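Local structure of putative carboxymuconolactone decarboxylase (Burkholderia xenovorans, 2QEU) at residues A91-G96 with V130-E135; E22-G27 with Y67-L72; I83-H88 with G119-K124; V33-A36 with T42-A45. The protein is of unproven function but belongs to the carboxymuconolactone decarboxylase family of the AhpD-like clan, and may have peroxiredoxin activity. All blocks are in the same frame, centred on the assembly; numbering follows the deposited sequence.

Contact 1. Residues A91-G96 with V130-E135; sequences AAMNAG and VEFEKE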
# COMPACT_ATOMS: atom_id res chain seq x y z
N ALA B 91 -11.80 -21.53 -7.38
CA ALA B 91 -13.20 -21.29 -7.03
C ALA B 91 -13.97 -20.66 -8.22
O ALA B 91 -15.05 -21.13 -8.60
CB ALA B 91 -13.29 -20.41 -5.76
N ALA B 92 -13.39 -19.61 -8.81
CA ALA B 92 -14.06 -18.92 -9.91
C ALA B 92 -14.34 -19.89 -11.06
O ALA B 92 -15.41 -19.85 -11.69
CB ALA B 92 -13.22 -17.67 -10.41
N MSE B 93 -13.34 -20.72 -11.37
CA MSE B 93 -13.41 -21.61 -12.54
C MSE B 93 -14.35 -22.78 -12.25
O MSE B 93 -15.10 -23.21 -13.12
CB MSE B 93 -12.02 -22.08 -12.94
CG MSE B 93 -11.23 -20.97 -13.61
SE MSE B 93 -9.44 -21.43 -14.09
CE MSE B 93 -9.83 -22.87 -15.43
N ASN B 94 -14.33 -23.23 -11.00
CA ASN B 94 -15.34 -24.19 -10.56
C ASN B 94 -16.75 -23.65 -10.74
O ASN B 94 -17.68 -24.44 -11.02
CB ASN B 94 -15.09 -24.65 -9.11
CG ASN B 94 -14.03 -25.73 -9.00
OD1 ASN B 94 -13.83 -26.52 -9.93
ND2 ASN B 94 -13.38 -25.81 -7.84
N ALA B 95 -16.94 -22.34 -10.56
CA ALA B 95 -18.23 -21.69 -10.73
C ALA B 95 -18.50 -21.22 -12.18
O ALA B 95 -19.50 -20.56 -12.46
CB ALA B 95 -18.37 -20.52 -9.70
N GLY B 96 -17.60 -21.55 -13.10
CA GLY B 96 -17.85 -21.32 -14.52
C GLY B 96 -17.02 -20.26 -15.20
O GLY B 96 -17.20 -20.01 -16.38
N VAL B 130 -4.41 -22.14 -16.76
CA VAL B 130 -4.16 -22.89 -18.01
C VAL B 130 -4.12 -24.40 -17.75
O VAL B 130 -4.66 -25.14 -18.52
CB VAL B 130 -2.88 -22.36 -18.73
CG1 VAL B 130 -2.38 -23.35 -19.85
CG2 VAL B 130 -3.15 -20.90 -19.26
N GLU B 131 -3.54 -24.81 -16.64
CA GLU B 131 -3.51 -26.21 -16.25
C GLU B 131 -4.85 -26.64 -15.67
O GLU B 131 -5.37 -27.73 -15.98
CB GLU B 131 -2.36 -26.50 -15.29
CG GLU B 131 -0.96 -26.12 -15.83
CD GLU B 131 -0.68 -26.59 -17.25
OE1 GLU B 131 -0.91 -27.80 -17.54
OE2 GLU B 131 -0.23 -25.76 -18.09
N PHE B 132 -5.46 -25.80 -14.85
CA PHE B 132 -6.73 -26.16 -14.23
C PHE B 132 -7.90 -26.31 -15.22
O PHE B 132 -8.79 -27.12 -15.01
CB PHE B 132 -7.11 -25.16 -13.11
CG PHE B 132 -8.25 -25.65 -12.24
CD1 PHE B 132 -8.15 -26.84 -11.54
CD2 PHE B 132 -9.43 -24.92 -12.16
CE1 PHE B 132 -9.18 -27.25 -10.74
CE2 PHE B 132 -10.47 -25.33 -11.37
CZ PHE B 132 -10.36 -26.52 -10.69
N GLU B 133 -7.85 -25.55 -16.30
CA GLU B 133 -8.84 -25.64 -17.35
C GLU B 133 -8.83 -27.06 -17.90
O GLU B 133 -9.88 -27.66 -18.15
CB GLU B 133 -8.45 -24.68 -18.48
CG GLU B 133 -9.43 -24.70 -19.64
CD GLU B 133 -9.16 -23.62 -20.69
OE1 GLU B 133 -7.99 -23.47 -21.08
OE2 GLU B 133 -10.13 -22.96 -21.11
N LYS B 134 -7.65 -27.64 -18.10
CA LYS B 134 -7.56 -29.02 -18.60
C LYS B 134 -7.98 -30.03 -17.55
O LYS B 134 -8.63 -31.03 -17.89
CB LYS B 134 -6.16 -29.33 -19.09
CG LYS B 134 -5.78 -28.51 -20.31
CD LYS B 134 -4.37 -28.78 -20.76
CE LYS B 134 -3.36 -28.28 -19.76
NZ LYS B 134 -2.05 -27.96 -20.39
N GLU B 135 -7.64 -29.74 -16.28
CA GLU B 135 -8.07 -30.63 -15.20
C GLU B 135 -9.59 -30.65 -15.12
O GLU B 135 -10.20 -31.71 -15.10
CB GLU B 135 -7.48 -30.18 -13.87
CG GLU B 135 -7.70 -31.14 -12.78
CD GLU B 135 -7.34 -30.59 -11.39
OE1 GLU B 135 -6.27 -30.00 -11.24
OE2 GLU B 135 -8.17 -30.75 -10.47
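A Met-aromatic contact between Met93, a selenomethionine, and Phe132 joins the last turn of helix 82-94 to helix 122-137. The selenium lies 5.3 Å from the centroid of the Phe132 ring and almost in its plane, 87° off the ring normal, so it meets the edge. Met93 and Phe132 run past each other in opposite directions: CB of Met93 reaches the same ring edge, 3.9 Å from Phe132 CD2. A bend at the last torsion of Met93 (chi3 64°) turns the methyl beyond the ring, where CE packs 3.4 Å from the backbone N of Glu133 and 3.8 Å from Glu133 CB. Asn94 adds a polar touch at the ring edge, its OD1 3.6 Å from Phe132 CZ and near the ring plane, with amide and ring planes 73° apart. Just beyond, the helix ends in a Schellman motif: Gly96, with positive phi, gives its N-H to Met93 O. Glu133, which is exposed, hydrogen-bonds a glycerol through OE1. Phe128 meets the Phe132 ring within helix 122-137, Val99 of helix 99-113 packs on Met93 and Glu133, and Ala91 and Ala92 turn to His69 of helix 65-79.

Contact 2. Residues E22-G27 with Y67-L72; sequences ESDMGG and YKHLIL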
# COMPACT_ATOMS: atom_id res chain seq x y z
N GLU B 22 -16.13 -25.98 1.86
CA GLU B 22 -16.02 -27.04 0.88
C GLU B 22 -16.69 -26.62 -0.42
O GLU B 22 -16.15 -26.82 -1.51
CB GLU B 22 -16.62 -28.34 1.40
CG GLU B 22 -15.85 -28.96 2.58
CD GLU B 22 -14.43 -29.41 2.24
OE1 GLU B 22 -14.10 -29.57 1.05
OE2 GLU B 22 -13.65 -29.63 3.18
N SER B 23 -17.88 -26.01 -0.31
CA SER B 23 -18.66 -25.60 -1.46
C SER B 23 -17.97 -24.48 -2.21
O SER B 23 -17.75 -24.55 -3.43
CB SER B 23 -20.02 -25.11 -0.98
OG SER B 23 -20.82 -24.68 -2.06
N ASP B 24 -17.58 -23.46 -1.46
CA ASP B 24 -17.03 -22.27 -2.07
C ASP B 24 -15.61 -22.44 -2.54
O ASP B 24 -15.27 -21.99 -3.67
CB ASP B 24 -17.08 -21.11 -1.09
CG ASP B 24 -16.78 -19.80 -1.78
OD1 ASP B 24 -17.55 -19.45 -2.72
OD2 ASP B 24 -15.78 -19.19 -1.36
N MSE B 25 -14.80 -23.07 -1.69
CA MSE B 25 -13.34 -23.15 -1.86
C MSE B 25 -12.73 -24.53 -2.01
O MSE B 25 -11.51 -24.64 -2.25
CB MSE B 25 -12.64 -22.42 -0.68
CG MSE B 25 -13.04 -20.97 -0.53
SE MSE B 25 -12.13 -19.84 -1.88
CE MSE B 25 -10.45 -19.54 -0.93
N GLY B 26 -13.53 -25.60 -1.89
CA GLY B 26 -12.97 -26.94 -1.91
C GLY B 26 -12.19 -27.30 -0.66
O GLY B 26 -11.41 -28.25 -0.68
N GLY B 27 -12.42 -26.58 0.44
CA GLY B 27 -11.70 -26.78 1.70
C GLY B 27 -11.30 -25.47 2.40
O GLY B 27 -11.54 -24.36 1.88
N TYR B 67 -17.89 -14.29 -10.87
CA TYR B 67 -17.40 -12.90 -10.88
C TYR B 67 -17.02 -12.38 -9.48
O TYR B 67 -16.08 -11.58 -9.35
CB TYR B 67 -18.40 -11.97 -11.59
CG TYR B 67 -18.57 -12.37 -13.04
CD1 TYR B 67 -17.47 -12.67 -13.86
CD2 TYR B 67 -19.83 -12.50 -13.60
CE1 TYR B 67 -17.64 -13.09 -15.19
CE2 TYR B 67 -20.01 -12.90 -14.91
CZ TYR B 67 -18.93 -13.20 -15.71
OH TYR B 67 -19.16 -13.61 -17.01
N LYS B 68 -17.72 -12.87 -8.45
CA LYS B 68 -17.32 -12.62 -7.08
C LYS B 68 -15.89 -13.09 -6.85
O LYS B 68 -15.04 -12.36 -6.35
CB LYS B 68 -18.24 -13.29 -6.09
CG LYS B 68 -19.66 -12.72 -6.08
CD LYS B 68 -20.45 -13.18 -4.82
CE LYS B 68 -21.77 -12.47 -4.77
NZ LYS B 68 -22.58 -12.94 -3.64
N HIS B 69 -15.63 -14.34 -7.23
CA HIS B 69 -14.26 -14.85 -7.10
C HIS B 69 -13.25 -14.21 -8.03
O HIS B 69 -12.10 -14.04 -7.62
CB HIS B 69 -14.24 -16.35 -7.21
CG HIS B 69 -14.73 -17.04 -5.98
ND1 HIS B 69 -13.99 -17.15 -4.83
CD2 HIS B 69 -15.91 -17.66 -5.73
CE1 HIS B 69 -14.69 -17.81 -3.92
NE2 HIS B 69 -15.86 -18.14 -4.44
N LEU B 70 -13.66 -13.80 -9.23
CA LEU B 70 -12.76 -13.01 -10.07
C LEU B 70 -12.35 -11.70 -9.37
O LEU B 70 -11.18 -11.34 -9.41
CB LEU B 70 -13.39 -12.73 -11.42
CG LEU B 70 -12.52 -11.91 -12.38
CD1 LEU B 70 -11.20 -12.57 -12.65
CD2 LEU B 70 -13.33 -11.68 -13.66
N ILE B 71 -13.29 -11.00 -8.74
CA ILE B 71 -12.92 -9.79 -7.98
C ILE B 71 -11.86 -10.13 -6.90
O ILE B 71 -10.87 -9.44 -6.79
CB ILE B 71 -14.17 -9.08 -7.38
CG1 ILE B 71 -15.02 -8.47 -8.53
CG2 ILE B 71 -13.80 -8.03 -6.31
CD1 ILE B 71 -16.51 -8.13 -8.18
N LEU B 72 -12.07 -11.25 -6.21
CA LEU B 72 -11.12 -11.69 -5.17
C LEU B 72 -9.77 -12.06 -5.76
O LEU B 72 -8.73 -11.77 -5.17
CB LEU B 72 -11.75 -12.75 -4.29
CG LEU B 72 -12.83 -12.19 -3.39
CD1 LEU B 72 -13.71 -13.37 -2.87
CD2 LEU B 72 -12.27 -11.35 -2.29
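Asp24 and His69 form a buried His-carboxylate hydrogen bond that ties the C-terminal turn of helix 10-25 to helix 65-79, in the all-helical fold of an AhpD-like protein. From CB, which points at the opposing helix, the His69 side chain leaves with CG beside its own backbone N (chi1 -76°), and this carries the imidazole across to the other segment. CB itself packs against Ala92 of helix 82-94. Farther out the ring divides its two nitrogens between different helices: ND1 turns to His88 ND1 in a probable hydrogen bond, while NE2 donates to Asp24 OD1 at 2.7 Å, with an N-H...O angle of 162°. The acceptor lies in the ring plane, but the proton arrives on the syn side of the carboxylate and 32° out of its plane, the two flat groups being twisted against each other. CE1, between the nitrogens, comes 3.1 Å from Asp24 OD2. That second oxygen also makes a salt bridge with Arg50, so the carboxylate is held by His69 at OD1 and by Arg50 at OD2. An acetate and a citrate, probably from the crystallisation liquor, lie beside Met25 and may mark a pocket. Selenomethionine Met25 approaches the imidazole obliquely, its SE 3.9 Å from His69 CE1.

Contact 3. Residues I83-H88 with G119-K124; sequences IGIVNH and GKTGRK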
# COMPACT_ATOMS: atom_id res chain seq x y z
N ILE B 83 -1.28 -17.72 -2.48
CA ILE B 83 -2.09 -18.89 -2.09
C ILE B 83 -3.56 -18.56 -2.36
O ILE B 83 -4.25 -19.29 -3.05
CB ILE B 83 -1.89 -19.26 -0.59
CG1 ILE B 83 -0.42 -19.59 -0.36
CG2 ILE B 83 -2.79 -20.45 -0.22
CD1 ILE B 83 0.11 -20.60 -1.30
N GLY B 84 -4.00 -17.43 -1.83
CA GLY B 84 -5.34 -16.95 -2.08
C GLY B 84 -5.68 -16.77 -3.53
O GLY B 84 -6.78 -17.12 -3.94
N ILE B 85 -4.75 -16.24 -4.33
CA ILE B 85 -5.05 -15.98 -5.75
C ILE B 85 -5.36 -17.31 -6.48
O ILE B 85 -6.32 -17.39 -7.26
CB ILE B 85 -3.97 -15.14 -6.50
CG1 ILE B 85 -4.65 -14.42 -7.67
CG2 ILE B 85 -2.80 -16.03 -7.03
CD1 ILE B 85 -3.77 -13.53 -8.43
N VAL B 86 -4.61 -18.38 -6.17
CA VAL B 86 -4.87 -19.65 -6.80
C VAL B 86 -6.17 -20.22 -6.22
O VAL B 86 -7.00 -20.70 -6.97
CB VAL B 86 -3.69 -20.61 -6.58
CG1 VAL B 86 -4.06 -22.07 -6.90
CG2 VAL B 86 -2.50 -20.12 -7.38
N ASN B 87 -6.39 -20.15 -4.90
CA ASN B 87 -7.66 -20.62 -4.33
C ASN B 87 -8.91 -19.97 -4.95
O ASN B 87 -9.90 -20.66 -5.23
CB ASN B 87 -7.68 -20.51 -2.79
CG ASN B 87 -6.71 -21.50 -2.12
OD1 ASN B 87 -6.38 -22.54 -2.70
ND2 ASN B 87 -6.29 -21.19 -0.89
N HIS B 88 -8.87 -18.65 -5.14
CA HIS B 88 -9.99 -17.95 -5.77
C HIS B 88 -10.10 -18.19 -7.28
O HIS B 88 -11.22 -18.18 -7.86
CB HIS B 88 -9.97 -16.46 -5.40
CG HIS B 88 -10.35 -16.20 -3.98
ND1 HIS B 88 -11.64 -16.34 -3.52
CD2 HIS B 88 -9.61 -15.84 -2.90
CE1 HIS B 88 -11.67 -16.10 -2.22
NE2 HIS B 88 -10.45 -15.80 -1.82
N GLY B 119 2.71 -8.78 -12.91
CA GLY B 119 4.01 -9.39 -12.86
C GLY B 119 4.36 -10.13 -11.60
O GLY B 119 5.05 -11.12 -11.64
N LYS B 120 3.95 -9.61 -10.45
CA LYS B 120 4.31 -10.26 -9.19
C LYS B 120 3.43 -11.50 -8.99
O LYS B 120 3.90 -12.63 -9.07
CB LYS B 120 4.21 -9.30 -7.99
CG LYS B 120 5.23 -8.13 -8.02
CD LYS B 120 5.07 -7.16 -6.82
CE LYS B 120 5.62 -7.77 -5.55
NZ LYS B 120 5.42 -6.94 -4.34
N THR B 121 2.15 -11.29 -8.78
CA THR B 121 1.24 -12.34 -8.35
C THR B 121 0.13 -12.64 -9.33
O THR B 121 -0.23 -13.82 -9.57
CB THR B 121 0.66 -11.93 -6.94
OG1 THR B 121 1.76 -11.63 -6.05
CG2 THR B 121 -0.16 -13.01 -6.34
N GLY B 122 -0.39 -11.61 -10.00
CA GLY B 122 -1.54 -11.84 -10.89
C GLY B 122 -1.31 -12.94 -11.92
O GLY B 122 -2.16 -13.80 -12.21
N ARG B 123 -0.13 -12.93 -12.55
CA ARG B 123 0.16 -13.89 -13.60
C ARG B 123 0.21 -15.33 -13.08
O ARG B 123 0.03 -16.27 -13.86
CB ARG B 123 1.43 -13.52 -14.33
CG ARG B 123 2.70 -13.62 -13.52
CD ARG B 123 3.86 -13.11 -14.34
NE ARG B 123 5.15 -13.23 -13.68
CZ ARG B 123 6.01 -14.22 -13.86
NH1 ARG B 123 5.72 -15.25 -14.67
NH2 ARG B 123 7.16 -14.18 -13.23
N LYS B 124 0.46 -15.52 -11.78
CA LYS B 124 0.49 -16.90 -11.23
C LYS B 124 -0.91 -17.56 -11.33
O LYS B 124 -1.05 -18.81 -11.52
CB LYS B 124 0.93 -16.84 -9.77
CG LYS B 124 2.31 -16.25 -9.50
CD LYS B 124 2.65 -16.26 -8.01
CE LYS B 124 4.14 -16.00 -7.81
NZ LYS B 124 4.47 -15.80 -6.40
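The backbones of helix 82-94 and of residues 119-124, at the start of helix 122-137, come nearest at Ile85 and Gly122, whose CA atoms lie 7.5 Å apart. Ile85 fills the gap between them. Its CG1 branch stands opposite the backbone N (chi1 -154°) and runs on extended (chi2 177°), which sends CD1 straight at the partner backbone. There the methyl settles on the main chain, 3.7 Å from Gly122 CA and 3.7 Å from Thr121 O. The shorter branch of Ile85 meets another methyl, CG2 lying 4.1 Å from Thr121 CG2. Thr121 thus works in two directions, its methyl turned to the isoleucine while OG1 is hydrogen-bonded to Asp80. Within 119-124, Arg123 NE donates to Gly119 O at 2.9 Å and the acceptor lies close to the guanidinium plane; the other two nitrogens of that group bond to Glu30 and Gln34 of a neighbouring subunit. Ile85 also packs on Val73 and Ala77 of helix 65-79 and on Ala125 of helix 122-137, and so sits where three helices converge.

Contact 4. Residues V33-A36 with T42-A45; sequences VQLA and TFDA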
# COMPACT_ATOMS: atom_id res chain seq x y z
N VAL B 33 -7.43 -22.21 8.98
CA VAL B 33 -7.23 -23.29 9.94
C VAL B 33 -6.57 -22.75 11.21
O VAL B 33 -7.05 -22.98 12.32
CB VAL B 33 -6.37 -24.46 9.38
CG1 VAL B 33 -6.05 -25.47 10.49
CG2 VAL B 33 -7.07 -25.12 8.20
N GLN B 34 -5.49 -21.99 11.02
CA GLN B 34 -4.75 -21.39 12.15
C GLN B 34 -5.63 -20.39 12.90
O GLN B 34 -5.64 -20.39 14.12
CB GLN B 34 -3.42 -20.71 11.69
CG GLN B 34 -2.24 -20.97 12.69
CD GLN B 34 -1.02 -20.02 12.52
OE1 GLN B 34 -0.62 -19.72 11.40
NE2 GLN B 34 -0.42 -19.61 13.63
N LEU B 35 -6.37 -19.55 12.16
CA LEU B 35 -7.29 -18.59 12.78
C LEU B 35 -8.33 -19.33 13.64
O LEU B 35 -8.64 -18.91 14.73
CB LEU B 35 -8.06 -17.78 11.76
CG LEU B 35 -8.81 -16.55 12.34
CD1 LEU B 35 -7.82 -15.46 12.75
CD2 LEU B 35 -9.85 -16.03 11.31
N ALA B 36 -8.85 -20.44 13.11
CA ALA B 36 -9.82 -21.24 13.86
C ALA B 36 -9.22 -21.75 15.16
O ALA B 36 -9.87 -21.73 16.21
CB ALA B 36 -10.34 -22.41 13.02
N THR B 42 -13.29 -15.11 16.42
CA THR B 42 -13.00 -14.31 15.20
C THR B 42 -13.23 -15.11 13.93
O THR B 42 -13.85 -14.61 12.99
CB THR B 42 -11.57 -13.64 15.22
OG1 THR B 42 -11.61 -12.55 16.14
CG2 THR B 42 -11.13 -13.14 13.81
N PHE B 43 -12.79 -16.36 13.92
CA PHE B 43 -13.00 -17.23 12.78
C PHE B 43 -14.51 -17.40 12.51
O PHE B 43 -14.93 -17.34 11.38
CB PHE B 43 -12.31 -18.59 12.98
CG PHE B 43 -12.68 -19.63 11.95
CD1 PHE B 43 -12.16 -19.60 10.67
CD2 PHE B 43 -13.57 -20.66 12.28
CE1 PHE B 43 -12.51 -20.54 9.72
CE2 PHE B 43 -13.94 -21.60 11.33
CZ PHE B 43 -13.41 -21.55 10.05
N ASP B 44 -15.31 -17.56 13.57
CA ASP B 44 -16.77 -17.76 13.42
C ASP B 44 -17.41 -16.51 12.79
O ASP B 44 -18.09 -16.63 11.79
CB ASP B 44 -17.43 -18.12 14.77
CG ASP B 44 -18.92 -18.45 14.62
OD1 ASP B 44 -19.34 -19.11 13.64
OD2 ASP B 44 -19.67 -18.05 15.53
N ALA B 45 -17.14 -15.32 13.34
CA ALA B 45 -17.75 -14.07 12.84
C ALA B 45 -17.32 -13.79 11.40
O ALA B 45 -18.14 -13.50 10.54
CB ALA B 45 -17.42 -12.90 13.74
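Phe43, Leu35 and Ala36 bury the most surface where helix 30-38 meets helix 40-53, two consecutive helices joined by a short turn. The closest pair of CA atoms, Ala36 and Phe43, is only 5.2 Å apart, an approach consistent with the small size of alanine. The alanine CB sits over one face of the phenyl ring as a CH-pi contact, 3.8 Å from the centroid of the Phe43 ring and 15° off the normal. Phe43 offers that face because CG lies anti to the backbone N (chi1 169°), which brings the ring toward Ala36. Leu35 approaches from another side: its CD2 lies near the plane of the ring, at the edge, and packs 3.7 Å from Phe43 CA and 3.9 Å from Phe43 CB. The same methyl reaches Thr42 CG2 at 4.0 Å, the two side chains crossing at about a right angle. Leu14 of helix 10-25 packs on both Ala36 and Phe43, and Trp118 of a neighbouring subunit packs on Leu35. No hydrogen bond links the two segments, so the side-chain contact rests on dispersion and close shape fit, with one methyl on the ring face and another at its edge.

How the contacts relate
Contacts 2, 3 and 4 are buried, whereas contact 1 is partly exposed, with Asn94 and Glu133 at its margin. Contacts 1 and 3 pair the same two helices, 82-94 and 122-137, about 14 Å apart between centres; one uses a selenium and a ring, the other aliphatic methyls on backbone and on a threonine methyl. Contact 2 lies nearest the chain's centre and alone has a hydrogen bond across its segments. It touches both of these through His69. Contact 4, about 27 Å from contact 1 between centres and on the opposite side of the chain's centre, is apolar; as the others do, it reaches neighbouring subunits.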